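Local coordinates for glycoside hydrolase family 16 protein (Akkermansia muciniphila, PDB 6T2N) that probably acts as a family 16 endo-beta-galactosidase that cleaves mucin O-glycans within the chain, an early step in mucin breakdown in the human gut, at residues A[83-88]-A[107-112]; A[87-92]-A[129-134]; A[103-108]-A[289-294]; A[163-168]-A[270-275]. One frame throughout, in Å; residues are numbered along the deposited sequence.

How the contacts relate
Contact 4 lies at the heart of the chain, about 3 Å from centre to centre; the others lie 17 to 19 Å out. Contacts 1 and 2 are still buried, contact 3 only partly. Contacts 1, 2 and 4 share one mixed sheet, with strand 127-136 beside strands 85-86, 109-110 and 267-275. Contact 3 belongs to the antiparallel sheet built round strand 292-302. Contacts 1 and 2 share Thr87 and touch through Glu107, which bridges to Lys91. Contact 4 is regular strand pairing, with an indole packed on an isoleucine and bonded to an asparagine. Contact 1 is apolar packing alone, contact 2 a polar network, and contact 3 strand pairing with a buried glutamate beside an exposed lysine.

Contact 1: residues A[83-88]-A[107-112]; sequences QQTYTG and EKFANV
The backbones of 83-88 and 107-112 come nearest at Thr85 and Asn111, with 6.0 Å between their CA atoms, and no hydrogen bond joins the two. Side chains make the contact, and Phe109 is its centre. The methyl CG2 of Thr85 lies 3.7 Å from CD1 of the Phe109 ring. The two side chains cross at about a right angle. Two residues on, Thr87 points the same way and adds a second methyl: Thr87 CG2 is 3.5 Å from Phe109 CE1. Both methyls approach the ring obliquely. Phe109 has CG anti to the backbone N (chi1 -168°), which carries the ring across to the threonines. Strands 85-86 and 109-110 are short members of the mixed sheet in this family 16 beta-sandwich. Each pairs with strand 127-136, the first parallel to it and the second antiparallel. Thr85 bonds through its backbone to Tyr130 and Ser132 of that strand, while Phe109 also touches Thr131 there. An alanine in place of Thr85 removes the methyl beside CD1 and would probably open a gap that lets the Phe109 ring shift or turn. The hydroxyl of Thr85 lies toward Asn111, with OG1 3.9 Å from its CA. Asn111 itself is held by a bond from ND2 to Thr125 O. Thr87 sends its hydroxyl to Asn92 and keeps its methyl for the ring, with which Arg89 makes a cation-pi contact.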
loop_
_atom_site.group_PDB
_atom_site.type_symbol
_atom_site.label_atom_id
_atom_site.label_comp_id
_atom_site.label_asym_id
_atom_site.label_seq_id
_atom_site.Cartn_x
_atom_site.Cartn_y
_atom_site.Cartn_z
ATOM N N GLN A 83 -2.402 -7.628 -15.225
ATOM C CA GLN A 83 -2.292 -7.360 -16.683
ATOM C C GLN A 83 -1.286 -6.245 -16.942
ATOM O O GLN A 83 -1.146 -5.886 -18.131
ATOM C CB GLN A 83 -3.615 -6.878 -17.264
ATOM C CG GLN A 83 -4.685 -7.941 -17.426
ATOM C CD GLN A 83 -6.057 -7.313 -17.495
ATOM O OE1 GLN A 83 -6.453 -6.547 -16.649
ATOM N NE2 GLN A 83 -6.823 -7.606 -18.505
ATOM N N GLN A 84 -0.682 -5.656 -15.904
ATOM C CA GLN A 84 0.208 -4.477 -16.063
ATOM C C GLN A 84 1.664 -4.819 -15.723
ATOM O O GLN A 84 1.881 -5.746 -14.927
ATOM C CB GLN A 84 -0.253 -3.313 -15.192
ATOM C CG GLN A 84 0.397 -3.299 -13.817
ATOM C CD GLN A 84 -0.176 -4.324 -12.864
ATOM O OE1 GLN A 84 -1.171 -5.016 -13.146
ATOM N NE2 GLN A 84 0.442 -4.399 -11.692
ATOM N N THR A 85 2.595 -4.040 -16.320
ATOM C CA THR A 85 4.040 -3.898 -15.944
ATOM C C THR A 85 4.271 -2.467 -15.441
ATOM O O THR A 85 3.544 -1.567 -15.861
ATOM C CB THR A 85 4.972 -4.286 -17.094
ATOM O OG1 THR A 85 6.282 -4.390 -16.556
ATOM C CG2 THR A 85 4.994 -3.275 -18.200
ATOM N N TYR A 86 5.218 -2.287 -14.528
ATOM C CA TYR A 86 5.378 -1.060 -13.704
ATOM C C TYR A 86 6.577 -0.240 -14.205
ATOM O O TYR A 86 7.660 -0.836 -14.372
ATOM C CB TYR A 86 5.582 -1.462 -12.230
ATOM C CG TYR A 86 4.338 -1.761 -11.427
ATOM C CD1 TYR A 86 3.183 -1.017 -11.570
ATOM C CD2 TYR A 86 4.363 -2.709 -10.431
ATOM C CE1 TYR A 86 2.060 -1.272 -10.815
ATOM C CE2 TYR A 86 3.255 -2.989 -9.669
ATOM C CZ TYR A 86 2.092 -2.274 -9.865
ATOM O OH TYR A 86 0.979 -2.555 -9.112
ATOM N N THR A 87 6.462 1.082 -14.392
ATOM C CA THR A 87 7.623 1.861 -14.940
ATOM C C THR A 87 7.822 3.197 -14.235
ATOM O O THR A 87 6.848 3.750 -13.759
ATOM C CB THR A 87 7.536 2.172 -16.439
ATOM O OG1 THR A 87 6.835 3.418 -16.518
ATOM C CG2 THR A 87 6.906 1.066 -17.266
ATOM N N GLY A 88 9.058 3.694 -14.255
ATOM C CA GLY A 88 9.450 4.894 -13.495
ATOM C C GLY A 88 9.290 6.135 -14.343
ATOM O O GLY A 88 9.575 7.222 -13.806
ATOM N N GLU A 107 -1.059 -0.264 -23.085
ATOM C CA GLU A 107 0.183 -0.042 -23.866
ATOM C C GLU A 107 1.100 -1.265 -23.688
ATOM O O GLU A 107 1.604 -1.517 -22.580
ATOM C CB GLU A 107 0.835 1.266 -23.436
ATOM C CG GLU A 107 2.339 1.209 -23.538
ATOM C CD GLU A 107 3.072 2.403 -22.958
ATOM O OE1 GLU A 107 2.641 2.928 -21.901
ATOM O OE2 GLU A 107 4.089 2.781 -23.529
ATOM N N LYS A 108 1.283 -2.049 -24.740
ATOM C CA LYS A 108 2.120 -3.266 -24.674
ATOM C C LYS A 108 3.549 -2.821 -24.416
ATOM O O LYS A 108 4.027 -1.943 -25.139
ATOM C CB LYS A 108 2.009 -4.048 -25.975
ATOM C CG LYS A 108 2.855 -5.305 -26.060
ATOM C CD LYS A 108 2.549 -6.054 -27.316
ATOM C CE LYS A 108 3.492 -7.201 -27.572
ATOM N NZ LYS A 108 3.318 -7.703 -28.957
ATOM N N PHE A 109 4.206 -3.430 -23.442
ATOM C CA PHE A 109 5.494 -2.920 -22.913
ATOM C C PHE A 109 6.254 -4.076 -22.274
ATOM O O PHE A 109 5.625 -4.902 -21.598
ATOM C CB PHE A 109 5.232 -1.776 -21.933
ATOM C CG PHE A 109 6.436 -0.968 -21.531
ATOM C CD1 PHE A 109 7.197 -1.328 -20.434
ATOM C CD2 PHE A 109 6.791 0.181 -22.224
ATOM C CE1 PHE A 109 8.280 -0.557 -20.027
ATOM C CE2 PHE A 109 7.880 0.945 -21.819
ATOM C CZ PHE A 109 8.610 0.591 -20.699
ATOM N N ALA A 110 7.560 -4.149 -22.536
ATOM C CA ALA A 110 8.397 -5.301 -22.140
ATOM C C ALA A 110 8.545 -5.315 -20.615
ATOM O O ALA A 110 8.633 -4.224 -20.022
ATOM C CB ALA A 110 9.715 -5.257 -22.852
ATOM N N ASN A 111 8.478 -6.508 -20.018
ATOM C CA ASN A 111 8.627 -6.768 -18.564
ATOM C C ASN A 111 10.134 -6.788 -18.211
ATOM O O ASN A 111 10.800 -7.787 -18.486
ATOM C CB ASN A 111 7.836 -8.055 -18.280
ATOM C CG ASN A 111 8.134 -8.775 -16.978
ATOM O OD1 ASN A 111 8.541 -8.157 -15.975
ATOM N ND2 ASN A 111 7.901 -10.086 -16.984
ATOM N N VAL A 112 10.680 -5.724 -17.622
ATOM C CA VAL A 112 12.135 -5.631 -17.264
ATOM C C VAL A 112 12.581 -6.886 -16.510
ATOM O O VAL A 112 13.784 -7.065 -16.404
ATOM C CB VAL A 112 12.499 -4.387 -16.423
ATOM C CG1 VAL A 112 12.520 -3.123 -17.252
ATOM C CG2 VAL A 112 11.591 -4.169 -15.213
#

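Contact 2: residues A[87-92]-A[129-134]; sequences TGRPKN and PYTSGS
Two hydrogen bonds cross from 87-92 to 129-134. One is backbone to backbone, Thr87 N to Ser132 O at 3.1 Å. The other is made by a side chain: Asn92 ND2 donates to Thr131 OG1 over 3.2 Å. That bond is nearly straight (163°), and the hydroxyl lies close to the amide plane. A second set of bonds stays inside the loop and fixes its shape. Thr87 OG1 donates to Asn92 OD1 in the carbonyl plane, on a lone pair. Arg89 NH2 reaches the same OD1 at 2.6 Å, tilted from that plane, so two donors grip one oxygen. Arg89 NE donates to Thr87 OG1 at 3.0 Å, with the hydroxyl in the plane of the guanidinium. The bend of the arginine chain at chi3 (-43°) folds the guanidinium back over the loop. Its edge then faces Thr131, 3.4 Å from NH2 to OG1. Van der Waals packing is modest. Asn92 CB rests 3.4 Å from Ser132 O, and CB of Lys91 sits above one face of the guanidinium. Charge comes from Glu107, whose OE1 pairs with Arg89 NH2 and Lys91 NZ and also bonds to Thr131 OG1. The loop follows strand 85-86 and leads into strand 93-96, so it joins the two sheets of the sandwich beside strand 127-136. With two cations and a hydroxyl about it, Glu107 is likely to stay ionised, and the buried Asn92 amide is held at both ends, ND2 also bonding Glu103 O.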
loop_
_atom_site.group_PDB
_atom_site.type_symbol
_atom_site.label_atom_id
_atom_site.label_comp_id
_atom_site.label_asym_id
_atom_site.label_seq_id
_atom_site.Cartn_x
_atom_site.Cartn_y
_atom_site.Cartn_z
ATOM N N THR A 87 6.462 1.082 -14.392
ATOM C CA THR A 87 7.623 1.861 -14.940
ATOM C C THR A 87 7.822 3.197 -14.235
ATOM O O THR A 87 6.848 3.750 -13.759
ATOM C CB THR A 87 7.536 2.172 -16.439
ATOM O OG1 THR A 87 6.835 3.418 -16.518
ATOM C CG2 THR A 87 6.906 1.066 -17.266
ATOM N N GLY A 88 9.058 3.694 -14.255
ATOM C CA GLY A 88 9.450 4.894 -13.495
ATOM C C GLY A 88 9.290 6.135 -14.343
ATOM O O GLY A 88 9.575 7.222 -13.806
ATOM N N ARG A 89 8.879 5.907 -15.610
ATOM C CA ARG A 89 8.608 6.846 -16.730
ATOM C C ARG A 89 7.533 7.834 -16.332
ATOM O O ARG A 89 6.549 7.459 -15.739
ATOM C CB ARG A 89 8.038 6.084 -17.933
ATOM C CG ARG A 89 8.998 5.113 -18.620
ATOM C CD ARG A 89 8.340 4.367 -19.757
ATOM N NE ARG A 89 7.001 3.913 -19.425
ATOM C CZ ARG A 89 5.939 3.884 -20.240
ATOM N NH1 ARG A 89 6.011 4.305 -21.490
ATOM N NH2 ARG A 89 4.780 3.429 -19.787
ATOM N N PRO A 90 7.611 9.137 -16.647
ATOM C CA PRO A 90 6.623 10.049 -16.036
ATOM C C PRO A 90 5.186 9.609 -16.603
ATOM O O PRO A 90 4.132 10.281 -16.457
ATOM C CB PRO A 90 7.135 11.390 -16.639
ATOM C CG PRO A 90 8.622 11.141 -16.862
ATOM C CD PRO A 90 8.645 9.773 -17.482
ATOM N N LYS A 91 5.125 8.902 -17.606
ATOM C CA LYS A 91 3.907 8.480 -18.417
ATOM C C LYS A 91 2.982 7.882 -17.390
ATOM O O LYS A 91 1.781 8.278 -17.436
ATOM C CB LYS A 91 4.207 7.568 -19.630
ATOM C CG LYS A 91 2.977 7.085 -20.416
ATOM C CD LYS A 91 3.244 6.276 -21.697
ATOM C CE LYS A 91 1.988 6.138 -22.541
ATOM N NZ LYS A 91 2.006 4.914 -23.378
ATOM N N ASN A 92 3.612 7.069 -16.518
ATOM C CA ASN A 92 3.025 6.310 -15.364
ATOM C C ASN A 92 3.194 7.028 -14.001
ATOM O O ASN A 92 2.352 6.785 -13.121
ATOM C CB ASN A 92 3.621 4.905 -15.330
ATOM C CG ASN A 92 3.470 4.164 -16.660
ATOM O OD1 ASN A 92 4.455 3.715 -17.241
ATOM N ND2 ASN A 92 2.235 3.991 -17.134
ATOM N N PRO A 129 0.228 -6.144 -21.639
ATOM C CA PRO A 129 -0.541 -5.005 -22.159
ATOM C C PRO A 129 -0.450 -4.071 -20.950
ATOM O O PRO A 129 0.009 -4.563 -19.918
ATOM C CB PRO A 129 -1.925 -5.606 -22.444
ATOM C CG PRO A 129 -2.054 -6.751 -21.467
ATOM C CD PRO A 129 -0.647 -7.260 -21.234
ATOM N N TYR A 130 -0.929 -2.840 -20.946
ATOM C CA TYR A 130 -1.031 -2.101 -19.594
ATOM C C TYR A 130 0.272 -1.892 -18.751
ATOM O O TYR A 130 0.916 -2.778 -18.245
ATOM C CB TYR A 130 -1.938 -2.716 -18.503
ATOM C CG TYR A 130 -3.406 -2.700 -18.875
ATOM C CD1 TYR A 130 -4.164 -1.497 -18.925
ATOM C CD2 TYR A 130 -3.950 -3.825 -19.445
ATOM C CE1 TYR A 130 -5.466 -1.441 -19.459
ATOM C CE2 TYR A 130 -5.243 -3.784 -19.997
ATOM C CZ TYR A 130 -6.002 -2.593 -20.003
ATOM O OH TYR A 130 -7.250 -2.676 -20.552
ATOM N N THR A 131 0.647 -0.573 -18.720
ATOM C CA THR A 131 1.742 0.012 -17.911
ATOM C C THR A 131 1.027 0.759 -16.801
ATOM O O THR A 131 -0.127 1.160 -17.009
ATOM C CB THR A 131 2.638 0.892 -18.793
ATOM O OG1 THR A 131 1.800 1.832 -19.454
ATOM C CG2 THR A 131 3.353 0.123 -19.877
ATOM N N SER A 132 1.638 0.866 -15.648
ATOM C CA SER A 132 1.102 1.736 -14.583
ATOM C C SER A 132 2.290 2.144 -13.724
ATOM O O SER A 132 3.442 1.748 -14.107
ATOM C CB SER A 132 -0.017 1.028 -13.823
ATOM O OG SER A 132 -0.685 1.921 -12.925
ATOM N N GLY A 133 2.009 2.808 -12.594
ATOM C CA GLY A 133 3.042 3.204 -11.597
ATOM C C GLY A 133 2.845 2.617 -10.196
ATOM O O GLY A 133 1.712 2.428 -9.754
ATOM N N SER A 134 3.957 2.415 -9.513
ATOM C CA SER A 134 4.046 1.936 -8.122
ATOM C C SER A 134 5.286 2.597 -7.529
ATOM O O SER A 134 6.382 2.527 -8.193
ATOM C CB SER A 134 4.118 0.411 -8.039
ATOM O OG SER A 134 4.132 -0.033 -6.687
#

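Contact 3: residues A[103-108]-A[289-294]; sequences ETHFEK and GYPVKF
Thr104 and Val292 form an antiparallel hydrogen-bonded pair. Thr104 N donates to Val292 O at 2.8 Å, and Val292 N returns a bond to Thr104 O at 3.1 Å. Glu103 and Lys293 are the adjoining non-hydrogen-bonded pair, with side chains alongside each other and pointing the same way. Here the carboxylate meets the aliphatic chain: Glu103 OE2 is 3.2 Å from Lys293 CE but 4.4 Å from NZ, too long for a salt bridge. On the other face of the sheet, Thr104 CG2 lies at the edge of the Tyr290 ring, 3.6 Å from CE2. Its methyl stands anti to the backbone N (chi1 -58° for OG1), and this turns it to the ring. Past the strand ends, Pro291, which follows a cis peptide bond, packs its CG obliquely on the His105 ring, 3.6 Å from ND1. A second shell holds these groups. Arg94 makes a salt bridge with Glu103, and Glu96 with Lys293. Ser132 bonds Thr104 OG1, Lys158 O bonds Tyr290 OH, and Lys91 O bonds His105 NE2. The pairing joins strands 99-104 and 292-302 in one sheet of the family 16 sandwich, while Thr104 and Tyr290 pack on Ile160 and Val275 of the other. The charged face thus works by separate pairs: each of Glu103 and Lys293 has its own opposite charge, so both are likely to remain ionised.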
loop_
_atom_site.group_PDB
_atom_site.type_symbol
_atom_site.label_atom_id
_atom_site.label_comp_id
_atom_site.label_asym_id
_atom_site.label_seq_id
_atom_site.Cartn_x
_atom_site.Cartn_y
_atom_site.Cartn_z
ATOM N N GLU A 103 -0.434 6.707 -13.297
ATOM C CA GLU A 103 -1.279 6.773 -14.512
ATOM C C GLU A 103 -1.069 5.558 -15.483
ATOM O O GLU A 103 0.026 5.156 -15.745
ATOM C CB GLU A 103 -0.969 7.981 -15.361
ATOM C CG GLU A 103 -1.871 7.964 -16.568
ATOM C CD GLU A 103 -1.903 9.247 -17.330
ATOM O OE1 GLU A 103 -0.806 9.660 -17.585
ATOM O OE2 GLU A 103 -3.023 9.783 -17.598
ATOM N N THR A 104 -2.231 4.882 -15.668
ATOM C CA THR A 104 -2.336 3.470 -16.125
ATOM C C THR A 104 -2.781 3.582 -17.561
ATOM O O THR A 104 -3.775 4.299 -17.826
ATOM C CB THR A 104 -3.245 2.606 -15.233
ATOM O OG1 THR A 104 -2.774 2.613 -13.871
ATOM C CG2 THR A 104 -3.323 1.195 -15.758
ATOM N N HIS A 105 -1.976 3.009 -18.437
ATOM C CA HIS A 105 -2.104 3.148 -19.906
ATOM C C HIS A 105 -2.191 1.752 -20.491
ATOM O O HIS A 105 -1.245 0.983 -20.241
ATOM C CB HIS A 105 -0.878 3.817 -20.549
ATOM C CG HIS A 105 -0.645 5.217 -20.141
ATOM N ND1 HIS A 105 -1.270 6.242 -20.757
ATOM C CD2 HIS A 105 0.150 5.752 -19.187
ATOM C CE1 HIS A 105 -0.882 7.372 -20.198
ATOM N NE2 HIS A 105 -0.004 7.104 -19.240
ATOM N N PHE A 106 -3.242 1.472 -21.256
ATOM C CA PHE A 106 -3.288 0.318 -22.180
ATOM C C PHE A 106 -2.142 0.504 -23.188
ATOM O O PHE A 106 -2.246 1.375 -24.009
ATOM C CB PHE A 106 -4.653 0.243 -22.847
ATOM C CG PHE A 106 -4.698 -0.800 -23.914
ATOM C CD1 PHE A 106 -4.869 -2.127 -23.567
ATOM C CD2 PHE A 106 -4.506 -0.466 -25.249
ATOM C CE1 PHE A 106 -4.892 -3.102 -24.560
ATOM C CE2 PHE A 106 -4.517 -1.446 -26.227
ATOM C CZ PHE A 106 -4.700 -2.762 -25.879
ATOM N N GLU A 107 -1.059 -0.264 -23.085
ATOM C CA GLU A 107 0.183 -0.042 -23.866
ATOM C C GLU A 107 1.100 -1.265 -23.688
ATOM O O GLU A 107 1.604 -1.517 -22.580
ATOM C CB GLU A 107 0.835 1.266 -23.436
ATOM C CG GLU A 107 2.339 1.209 -23.538
ATOM C CD GLU A 107 3.072 2.403 -22.958
ATOM O OE1 GLU A 107 2.641 2.928 -21.901
ATOM O OE2 GLU A 107 4.089 2.781 -23.529
ATOM N N LYS A 108 1.283 -2.049 -24.740
ATOM C CA LYS A 108 2.120 -3.266 -24.674
ATOM C C LYS A 108 3.549 -2.821 -24.416
ATOM O O LYS A 108 4.027 -1.943 -25.139
ATOM C CB LYS A 108 2.009 -4.048 -25.975
ATOM C CG LYS A 108 2.855 -5.305 -26.060
ATOM C CD LYS A 108 2.549 -6.054 -27.316
ATOM C CE LYS A 108 3.492 -7.201 -27.572
ATOM N NZ LYS A 108 3.318 -7.703 -28.957
ATOM N N GLY A 289 -11.470 2.683 -21.706
ATOM C CA GLY A 289 -11.617 3.381 -20.427
ATOM C C GLY A 289 -10.305 4.002 -20.026
ATOM O O GLY A 289 -10.337 4.813 -19.083
ATOM N N TYR A 290 -9.196 3.603 -20.665
ATOM C CA TYR A 290 -7.807 3.985 -20.284
ATOM C C TYR A 290 -7.349 5.062 -21.255
ATOM O O TYR A 290 -7.749 5.031 -22.403
ATOM C CB TYR A 290 -6.894 2.754 -20.263
ATOM C CG TYR A 290 -7.213 1.783 -19.142
ATOM C CD1 TYR A 290 -8.319 0.946 -19.199
ATOM C CD2 TYR A 290 -6.408 1.689 -18.029
ATOM C CE1 TYR A 290 -8.644 0.082 -18.172
ATOM C CE2 TYR A 290 -6.731 0.845 -16.975
ATOM C CZ TYR A 290 -7.859 0.042 -17.035
ATOM O OH TYR A 290 -8.133 -0.805 -15.989
ATOM N N PRO A 291 -6.506 6.039 -20.864
ATOM C CA PRO A 291 -5.796 6.041 -19.593
ATOM C C PRO A 291 -6.652 6.427 -18.384
ATOM O O PRO A 291 -7.746 6.910 -18.495
ATOM C CB PRO A 291 -4.713 7.125 -19.779
ATOM C CG PRO A 291 -4.672 7.340 -21.250
ATOM C CD PRO A 291 -6.128 7.211 -21.644
ATOM N N VAL A 292 -6.078 6.227 -17.218
ATOM C CA VAL A 292 -6.786 6.482 -15.949
ATOM C C VAL A 292 -5.678 6.904 -14.992
ATOM O O VAL A 292 -4.489 6.498 -15.279
ATOM C CB VAL A 292 -7.581 5.199 -15.677
ATOM C CG1 VAL A 292 -7.395 4.621 -14.299
ATOM C CG2 VAL A 292 -9.032 5.420 -16.012
ATOM N N LYS A 293 -6.026 7.755 -14.011
ATOM C CA LYS A 293 -5.086 8.314 -12.989
ATOM C C LYS A 293 -5.466 7.976 -11.521
ATOM O O LYS A 293 -6.635 7.992 -11.151
ATOM C CB LYS A 293 -5.050 9.830 -13.174
ATOM C CG LYS A 293 -4.471 10.322 -14.479
ATOM C CD LYS A 293 -4.385 11.845 -14.569
ATOM C CE LYS A 293 -4.231 12.333 -16.002
ATOM N NZ LYS A 293 -4.044 13.805 -16.078
ATOM N N PHE A 294 -4.472 7.785 -10.679
ATOM C CA PHE A 294 -4.635 7.656 -9.208
ATOM C C PHE A 294 -3.865 8.847 -8.651
ATOM O O PHE A 294 -2.632 8.946 -8.999
ATOM C CB PHE A 294 -4.112 6.296 -8.700
ATOM C CG PHE A 294 -4.229 5.946 -7.237
ATOM C CD1 PHE A 294 -5.231 6.444 -6.431
ATOM C CD2 PHE A 294 -3.406 4.975 -6.696
ATOM C CE1 PHE A 294 -5.381 6.033 -5.110
ATOM C CE2 PHE A 294 -3.552 4.564 -5.380
ATOM C CZ PHE A 294 -4.518 5.127 -4.581
#

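Contact 4: residues A[163-168]-A[270-275]; sequences AIWLLG and ILNSAV
Trp165 lays one face of its indole against Ile270. CD1 of the isoleucine is 3.8 Å from the centroid of the six-membered ring and 28° off its normal, a CH-pi contact displaced toward the rim. Ile270 CG2 lies near NE1. The indole uses its edge for Asn272: NE1 donates to OD1 over 2.7 Å, with the oxygen close to the ring plane. Ring and amide planes stand 75° apart, and the N-H comes in tilted from the carbonyl plane. Trp165 CG sits between the backbone N and the carbonyl carbon (chi1 62°), and this swings the ring over the neighbouring strand. Strands 160-168 and 267-275 are antiparallel partners at the centre of the curved sheet of the family 16 beta-sandwich. Trp165 N and O bond Ile270 O and N at 3.0 and 2.7 Å. Ala163 and Asn272 form the other hydrogen-bonded pair. Strand 160-168 also borders strands 179-181 and 183-184, where the sequence reads Glu-Ile-Asp-Met-Leu-Glu, in keeping with the catalytic signature of the family. Trp165, Ile270 and Asn272 share the face turned from the second sheet, probably the cleft side. A leucine at Trp165 lacks the N-H and would probably leave Asn272 OD1 without this donor and Ile270 CD1 without its aromatic cover. Asn272 ND2 has a weak bond to Tyr86 OH. On the opposite face Ile164 CG2 meets Leu271 CD2 at 4.1 Å, and these side chains pack on Phe294 and Val299 of strand 292-302.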
loop_
_atom_site.group_PDB
_atom_site.type_symbol
_atom_site.label_atom_id
_atom_site.label_comp_id
_atom_site.label_asym_id
_atom_site.label_seq_id
_atom_site.Cartn_x
_atom_site.Cartn_y
_atom_site.Cartn_z
ATOM N N ALA A 163 -4.374 0.909 -4.639
ATOM C CA ALA A 163 -4.026 0.370 -3.317
ATOM C C ALA A 163 -3.088 1.339 -2.608
ATOM O O ALA A 163 -2.167 1.842 -3.255
ATOM C CB ALA A 163 -3.398 -0.973 -3.476
ATOM N N ILE A 164 -3.366 1.587 -1.330
ATOM C CA ILE A 164 -2.424 2.133 -0.319
ATOM C C ILE A 164 -2.141 1.001 0.660
ATOM O O ILE A 164 -3.077 0.550 1.301
ATOM C CB ILE A 164 -3.084 3.335 0.355
ATOM C CG1 ILE A 164 -3.448 4.366 -0.707
ATOM C CG2 ILE A 164 -2.254 3.914 1.488
ATOM C CD1 ILE A 164 -4.558 5.282 -0.256
ATOM N N TRP A 165 -0.892 0.563 0.771
ATOM C CA TRP A 165 -0.589 -0.583 1.648
ATOM C C TRP A 165 0.885 -0.653 2.061
ATOM O O TRP A 165 1.721 -0.011 1.450
ATOM C CB TRP A 165 -1.103 -1.828 0.963
ATOM C CG TRP A 165 -0.445 -2.077 -0.337
ATOM C CD1 TRP A 165 -0.528 -1.304 -1.446
ATOM C CD2 TRP A 165 0.386 -3.192 -0.683
ATOM N NE1 TRP A 165 0.223 -1.852 -2.438
ATOM C CE2 TRP A 165 0.783 -3.013 -2.008
ATOM C CE3 TRP A 165 0.849 -4.317 0.000
ATOM C CZ2 TRP A 165 1.611 -3.905 -2.667
ATOM C CZ3 TRP A 165 1.657 -5.206 -0.659
ATOM C CH2 TRP A 165 2.030 -5.001 -1.979
ATOM N N LEU A 166 1.122 -1.332 3.182
ATOM C CA LEU A 166 2.431 -1.490 3.870
ATOM C C LEU A 166 2.705 -2.982 4.134
ATOM O O LEU A 166 1.765 -3.718 4.417
ATOM C CB LEU A 166 2.386 -0.728 5.194
ATOM C CG LEU A 166 1.953 0.736 5.102
ATOM C CD1 LEU A 166 0.457 0.934 5.363
ATOM C CD2 LEU A 166 2.770 1.586 6.052
ATOM N N LEU A 167 3.967 -3.370 3.966
ATOM C CA LEU A 167 4.563 -4.711 4.194
ATOM C C LEU A 167 5.618 -4.559 5.291
ATOM O O LEU A 167 6.384 -3.558 5.216
ATOM C CB LEU A 167 5.263 -5.197 2.921
ATOM C CG LEU A 167 4.374 -5.725 1.796
ATOM C CD1 LEU A 167 5.136 -5.791 0.462
ATOM C CD2 LEU A 167 3.788 -7.077 2.166
ATOM N N GLY A 168 5.666 -5.520 6.240
ATOM C CA GLY A 168 6.557 -5.544 7.437
ATOM C C GLY A 168 7.948 -6.144 7.039
ATOM O O GLY A 168 8.060 -7.145 6.244
ATOM N N ILE A 270 3.653 1.393 0.163
ATOM C CA ILE A 270 3.450 1.259 -1.302
ATOM C C ILE A 270 2.194 1.998 -1.714
ATOM O O ILE A 270 1.133 1.729 -1.079
ATOM C CB ILE A 270 3.296 -0.195 -1.705
ATOM C CG1 ILE A 270 4.538 -0.991 -1.356
ATOM C CG2 ILE A 270 2.995 -0.231 -3.173
ATOM C CD1 ILE A 270 4.501 -2.384 -1.942
ATOM N N LEU A 271 2.339 2.806 -2.776
ATOM C CA LEU A 271 1.233 3.477 -3.510
ATOM C C LEU A 271 1.270 2.962 -4.948
ATOM O O LEU A 271 2.313 3.072 -5.576
ATOM C CB LEU A 271 1.462 4.981 -3.418
ATOM C CG LEU A 271 1.737 5.520 -2.014
ATOM C CD1 LEU A 271 1.977 7.007 -2.053
ATOM C CD2 LEU A 271 0.578 5.258 -1.099
ATOM N N ASN A 272 0.204 2.352 -5.439
ATOM C CA ASN A 272 0.247 1.683 -6.759
ATOM C C ASN A 272 -1.180 1.572 -7.339
ATOM O O ASN A 272 -2.175 1.639 -6.555
ATOM C CB ASN A 272 0.974 0.343 -6.657
ATOM C CG ASN A 272 0.066 -0.703 -6.057
ATOM O OD1 ASN A 272 -0.117 -0.738 -4.859
ATOM N ND2 ASN A 272 -0.648 -1.450 -6.874
ATOM N N SER A 273 -1.279 1.503 -8.676
ATOM C CA SER A 273 -2.457 1.002 -9.415
ATOM C C SER A 273 -2.028 -0.256 -10.159
ATOM O O SER A 273 -1.184 -0.168 -11.078
ATOM C CB SER A 273 -3.004 2.008 -10.343
ATOM O OG SER A 273 -3.559 3.095 -9.635
ATOM N N ALA A 274 -2.580 -1.391 -9.764
ATOM C CA ALA A 274 -2.497 -2.617 -10.566
ATOM C C ALA A 274 -3.667 -2.646 -11.547
ATOM O O ALA A 274 -4.494 -1.735 -11.492
ATOM C CB ALA A 274 -2.501 -3.828 -9.691
ATOM N N VAL A 275 -3.655 -3.635 -12.437
ATOM C CA VAL A 275 -4.697 -3.897 -13.456
ATOM C C VAL A 275 -4.974 -5.393 -13.340
ATOM O O VAL A 275 -4.002 -6.167 -13.142
ATOM C CB VAL A 275 -4.238 -3.453 -14.863
ATOM C CG1 VAL A 275 -5.328 -3.611 -15.889
ATOM C CG2 VAL A 275 -3.782 -2.020 -14.869
#